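Local coordinates for protein histone-lysine N-methyltransferase SETMAR (Homo sapiens, PDB 3F2K) that binds DNA through its mariner-derived transposase domain, keeps some nuclease activity, and as a fusion with a histone H3 methyltransferase takes part in double-strand break repair, at residues E107-Q110 against K111-L115; I207-L210 against I211-Q215. All blocks are in the same frame, centred on the assembly; numbering follows the deposited sequence.

Contact 1 of 2, residues E107-Q110 against K111-L115; sequences EMNQ and KLQRL
E107 and K111 sit one turn apart on the alpha-helix 98-115, which packs against the RNase H-like sheet of the transposase domain, and their side chains run alongside each other in the same direction. Charge comes first. OE2 of E107 stops 4.0 Å from NZ of K111, beyond salt-bridge range, and a water set to one side bridges them: it donates to OE2 of E107 and accepts from NZ of K111 at 2.9 Å. CG of E107 lies opposite its own backbone N (chi1 -173°) and the chain beyond is extended, which carries the carboxylate along the lysine. NZ has a second partner in H86 of strand 83-89, so an alanine in place of K111 would probably leave both the bridging water and the histidine without their ammonium mate.

The backbone supplies the i to i+4 hydrogen bonds of the alpha-helix, among them L112 N to M108 O at 2.9 Å. Apolar contact is looser: SE of selenomethionine M108 lies 4.4 Å from CB of L112, and both side chains touch I85 and V35 of the sheet and Y149.

Amides meet on another flank. OD1 of N109 is hydrogen-bonded to Y149, while ND2 of N109 comes 3.4 Å from NE2 of Q113, two donors as modelled, which make no hydrogen bond with each other, their amide planes 50° apart.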
loop_
_atom_site.group_PDB
_atom_site.type_symbol
_atom_site.label_atom_id
_atom_site.label_comp_id
_atom_site.label_asym_id
_atom_site.label_seq_id
_atom_site.Cartn_x
_atom_site.Cartn_y
_atom_site.Cartn_z
ATOM N N GLU A 107 11.033 3.276 -10.496
ATOM C CA GLU A 107 10.818 4.743 -10.407
ATOM C C GLU A 107 10.602 5.108 -8.944
ATOM O O GLU A 107 11.194 6.096 -8.480
ATOM C CB GLU A 107 9.600 5.173 -11.231
ATOM C CG GLU A 107 9.443 6.700 -11.318
ATOM C CD GLU A 107 8.289 7.163 -12.200
ATOM O OE1 GLU A 107 7.766 6.355 -12.997
ATOM O OE2 GLU A 107 7.922 8.372 -12.082
HETATM N N MSE A 108 9.736 4.344 -8.268
HETATM C CA MSE A 108 9.498 4.569 -6.803
HETATM C C MSE A 108 10.831 4.543 -6.005
HETATM O O MSE A 108 11.026 5.389 -5.117
HETATM C CB MSE A 108 8.564 3.533 -6.230
HETATM C CG MSE A 108 8.372 3.671 -4.630
HETATM SE SE MSE A 108 9.602 2.743 -3.682
HETATM C CE MSE A 108 9.350 0.914 -4.353
ATOM N N ASN A 109 11.667 3.546 -6.289
ATOM C CA ASN A 109 12.897 3.410 -5.586
ATOM C C ASN A 109 13.827 4.637 -5.828
ATOM O O ASN A 109 14.532 5.075 -4.891
ATOM C CB ASN A 109 13.587 2.088 -5.937
ATOM C CG ASN A 109 14.822 1.836 -5.065
ATOM O OD1 ASN A 109 14.707 1.705 -3.851
ATOM N ND2 ASN A 109 16.042 1.865 -5.711
ATOM N N GLN A 110 13.798 5.218 -7.045
ATOM C CA GLN A 110 14.652 6.385 -7.261
ATOM C C GLN A 110 14.168 7.543 -6.356
ATOM O O GLN A 110 14.959 8.336 -5.795
ATOM C CB GLN A 110 14.651 6.846 -8.708
ATOM C CG GLN A 110 15.183 5.772 -9.659
ATOM C CD GLN A 110 15.205 6.366 -11.084
ATOM O OE1 GLN A 110 14.171 6.687 -11.670
ATOM N NE2 GLN A 110 16.392 6.579 -11.575
ATOM N N LYS A 111 12.865 7.692 -6.284
ATOM C CA LYS A 111 12.306 8.745 -5.412
ATOM C C LYS A 111 12.599 8.536 -3.935
ATOM O O LYS A 111 12.846 9.511 -3.216
ATOM C CB LYS A 111 10.789 8.900 -5.647
ATOM C CG LYS A 111 10.486 9.469 -7.018
ATOM C CD LYS A 111 9.029 9.484 -7.297
ATOM C CE LYS A 111 8.697 10.140 -8.645
ATOM N NZ LYS A 111 7.197 10.443 -8.688
ATOM N N LEU A 112 12.551 7.279 -3.485
ATOM C CA LEU A 112 12.853 6.922 -2.104
ATOM C C LEU A 112 14.302 7.288 -1.828
ATOM O O LEU A 112 14.627 7.883 -0.772
ATOM C CB LEU A 112 12.652 5.415 -1.914
ATOM C CG LEU A 112 13.007 4.881 -0.537
ATOM C CD1 LEU A 112 12.108 5.596 0.532
ATOM C CD2 LEU A 112 12.893 3.351 -0.425
ATOM N N GLN A 113 15.163 6.983 -2.817
ATOM C CA GLN A 113 16.597 7.270 -2.671
ATOM C C GLN A 113 16.823 8.770 -2.464
ATOM O O GLN A 113 17.627 9.122 -1.578
ATOM C CB GLN A 113 17.389 6.784 -3.903
ATOM C CG GLN A 113 17.539 5.280 -3.891
ATOM C CD GLN A 113 18.167 4.754 -5.175
ATOM O OE1 GLN A 113 17.947 5.299 -6.242
ATOM N NE2 GLN A 113 18.866 3.660 -5.056
ATOM N N ARG A 114 16.135 9.614 -3.222
ATOM C CA ARG A 114 16.200 11.063 -3.025
ATOM C C ARG A 114 15.627 11.487 -1.676
ATOM O O ARG A 114 16.237 12.257 -0.921
ATOM C CB ARG A 114 15.414 11.775 -4.118
ATOM C CG ARG A 114 15.409 13.311 -3.973
ATOM C CD ARG A 114 14.840 13.992 -5.184
ATOM N NE ARG A 114 13.637 13.341 -5.728
ATOM C CZ ARG A 114 12.428 13.385 -5.166
ATOM N NH1 ARG A 114 12.223 14.023 -4.002
ATOM N NH2 ARG A 114 11.421 12.770 -5.769
ATOM N N LEU A 115 14.446 10.962 -1.371
ATOM C CA LEU A 115 13.789 11.316 -0.096
ATOM C C LEU A 115 14.584 10.896 1.144
ATOM O O LEU A 115 14.514 11.630 2.166
ATOM C CB LEU A 115 12.341 10.778 -0.066
ATOM C CG LEU A 115 11.357 11.475 -1.029
ATOM C CD1 LEU A 115 10.064 10.586 -1.160
ATOM C CD2 LEU A 115 11.009 12.975 -0.699
HETATM O O HOH W 1 6.609 10.386 -11.537
#

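Contact 2 of 2, residues I207-L210 against I211-Q215; sequences INQL and ISRWQ
The carbonyl oxygen of Q209 is gripped by two donors from the next turn. R213 N reaches it at 3.1 Å, nearly in line with the C=O bond, and S212 OG donates to the same oxygen at 2.9 Å from a more bent approach. The serine can do so because its hydroxyl sits between its own backbone N and carbonyl carbon (chi1 65°), folded back over the preceding turn.

One turn is less regular. I211 N makes only a weak, 3.4 Å bond to N208 O, and S212 N, 4.5 Å from that oxygen, is joined to it by a water that donates to N208 O and accepts from S212 N at 2.9 Å.

L210 and W214 carry the apolar side. CB of L210 stands over the six-membered ring of W214, 3.9 Å from its centroid and 13° off the normal, a CH-pi contact, and both methyls of the leucine touch CZ2. The backbone oxygen of L210 also lies over a face of the indole, 3.1 Å above its plane and toward the rim, while accepting a nearly straight bond from W214 N (176°). Beyond the pair, W214 packs on L21 and I22 of helix 8-27 and L210 on P163 and Y166 of helix 163-176; R213 makes a cation-pi contact with Y166, and NH1 of R213 is hydrogen-bonded to the backbone O of D160. The arrangement is that of an amphipathic alpha-helix with an i to i+4 leucine-tryptophan pair, packed against helices 8-27 and 163-176 of the transposase domain.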
loop_
_atom_site.group_PDB
_atom_site.type_symbol
_atom_site.label_atom_id
_atom_site.label_comp_id
_atom_site.label_asym_id
_atom_site.label_seq_id
_atom_site.Cartn_x
_atom_site.Cartn_y
_atom_site.Cartn_z
ATOM N N ILE A 207 1.135 3.195 9.272
ATOM C CA ILE A 207 2.167 2.204 9.437
ATOM C C ILE A 207 2.088 1.652 10.848
ATOM O O ILE A 207 1.952 0.446 11.046
ATOM C CB ILE A 207 3.592 2.812 9.214
ATOM C CG1 ILE A 207 3.709 3.288 7.773
ATOM C CG2 ILE A 207 4.672 1.794 9.614
ATOM C CD1 ILE A 207 3.697 2.169 6.760
ATOM N N ASN A 208 2.150 2.564 11.803
ATOM C CA ASN A 208 2.213 2.205 13.252
ATOM C C ASN A 208 1.005 1.380 13.772
ATOM O O ASN A 208 1.151 0.484 14.636
ATOM C CB ASN A 208 2.590 3.456 14.053
ATOM C CG ASN A 208 4.073 3.771 13.873
ATOM O OD1 ASN A 208 4.929 2.981 14.301
ATOM N ND2 ASN A 208 4.402 4.912 13.235
ATOM N N GLN A 209 -0.129 1.596 13.127
ATOM C CA GLN A 209 -1.346 0.812 13.434
ATOM C C GLN A 209 -1.155 -0.658 13.150
ATOM O O GLN A 209 -1.907 -1.437 13.680
ATOM C CB GLN A 209 -2.545 1.338 12.677
ATOM C CG GLN A 209 -3.112 2.503 13.463
ATOM C CD GLN A 209 -4.264 3.207 12.791
ATOM O OE1 GLN A 209 -4.649 2.857 11.700
ATOM N NE2 GLN A 209 -4.825 4.219 13.478
ATOM N N LEU A 210 -0.159 -1.047 12.324
ATOM C CA LEU A 210 0.017 -2.467 12.044
ATOM C C LEU A 210 0.110 -3.346 13.288
ATOM O O LEU A 210 -0.422 -4.495 13.281
ATOM C CB LEU A 210 1.275 -2.750 11.162
ATOM C CG LEU A 210 1.200 -2.375 9.680
ATOM C CD1 LEU A 210 2.612 -2.427 9.058
ATOM C CD2 LEU A 210 0.259 -3.413 8.957
ATOM N N ILE A 211 0.855 -2.896 14.302
ATOM C CA ILE A 211 1.039 -3.727 15.487
ATOM C C ILE A 211 -0.298 -4.046 16.140
ATOM O O ILE A 211 -0.622 -5.219 16.441
ATOM C CB ILE A 211 1.961 -3.060 16.500
ATOM C CG1 ILE A 211 3.292 -2.764 15.810
ATOM C CG2 ILE A 211 2.230 -4.032 17.674
ATOM C CD1 ILE A 211 3.965 -4.050 15.466
ATOM N N SER A 212 -1.094 -3.015 16.303
ATOM C CA SER A 212 -2.424 -3.207 16.921
ATOM C C SER A 212 -3.344 -4.100 16.071
ATOM O O SER A 212 -4.090 -4.953 16.626
ATOM C CB SER A 212 -3.079 -1.858 17.312
ATOM O OG SER A 212 -3.369 -1.066 16.181
ATOM N N ARG A 213 -3.265 -3.971 14.746
ATOM C CA ARG A 213 -4.086 -4.772 13.847
ATOM C C ARG A 213 -3.617 -6.241 13.786
ATOM O O ARG A 213 -4.473 -7.174 13.765
ATOM C CB ARG A 213 -4.062 -4.195 12.447
ATOM C CG ARG A 213 -4.902 -2.897 12.402
ATOM C CD ARG A 213 -4.885 -2.348 11.022
ATOM N NE ARG A 213 -5.788 -1.202 10.974
ATOM C CZ ARG A 213 -7.007 -1.205 10.448
ATOM N NH1 ARG A 213 -7.488 -2.292 9.851
ATOM N NH2 ARG A 213 -7.759 -0.081 10.514
ATOM N N TRP A 214 -2.291 -6.469 13.728
ATOM C CA TRP A 214 -1.819 -7.863 13.905
ATOM C C TRP A 214 -2.361 -8.507 15.180
ATOM O O TRP A 214 -2.802 -9.697 15.177
ATOM C CB TRP A 214 -0.286 -7.982 13.854
ATOM C CG TRP A 214 0.234 -7.591 12.464
ATOM C CD1 TRP A 214 -0.376 -7.738 11.265
ATOM C CD2 TRP A 214 1.501 -6.952 12.211
ATOM N NE1 TRP A 214 0.458 -7.228 10.233
ATOM C CE2 TRP A 214 1.625 -6.780 10.812
ATOM C CE3 TRP A 214 2.555 -6.564 13.034
ATOM C CZ2 TRP A 214 2.753 -6.154 10.231
ATOM C CZ3 TRP A 214 3.676 -5.958 12.465
ATOM C CH2 TRP A 214 3.760 -5.760 11.069
ATOM N N GLN A 215 -2.321 -7.748 16.266
ATOM C CA GLN A 215 -2.763 -8.303 17.554
ATOM C C GLN A 215 -4.244 -8.579 17.582
ATOM O O GLN A 215 -4.694 -9.580 18.149
ATOM C CB GLN A 215 -2.373 -7.397 18.740
ATOM C CG GLN A 215 -2.607 -8.081 20.141
ATOM C CD GLN A 215 -1.847 -9.375 20.279
ATOM O OE1 GLN A 215 -0.622 -9.397 20.144
ATOM N NE2 GLN A 215 -2.559 -10.482 20.556
HETATM O O HOH W 2 -0.296 -0.321 16.842
#

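How the contacts relate
From the N terminus, the chain runs through helix 8-27 and the three antiparallel strands before reaching contact 1 near the end of helix 98-115. Neither contact closes a loop: each joins adjoining turns of one helix, and the two follow in series, without nesting or crossing. Among the intervening elements are strands 126-128 and 150-151 and helices 163-176 and 184-196, before helix 202-219 brings in contact 2. The centres of contact 1 and contact 2 are about 26 Å apart and their nearest atoms about 11 Å, so they do not touch. Contact 1 faces strands 34-43 and 83-89; contact 2 joins helices 8-27 and 163-176, with the side chain of L210 about 14 Å from the bound magnesium ion.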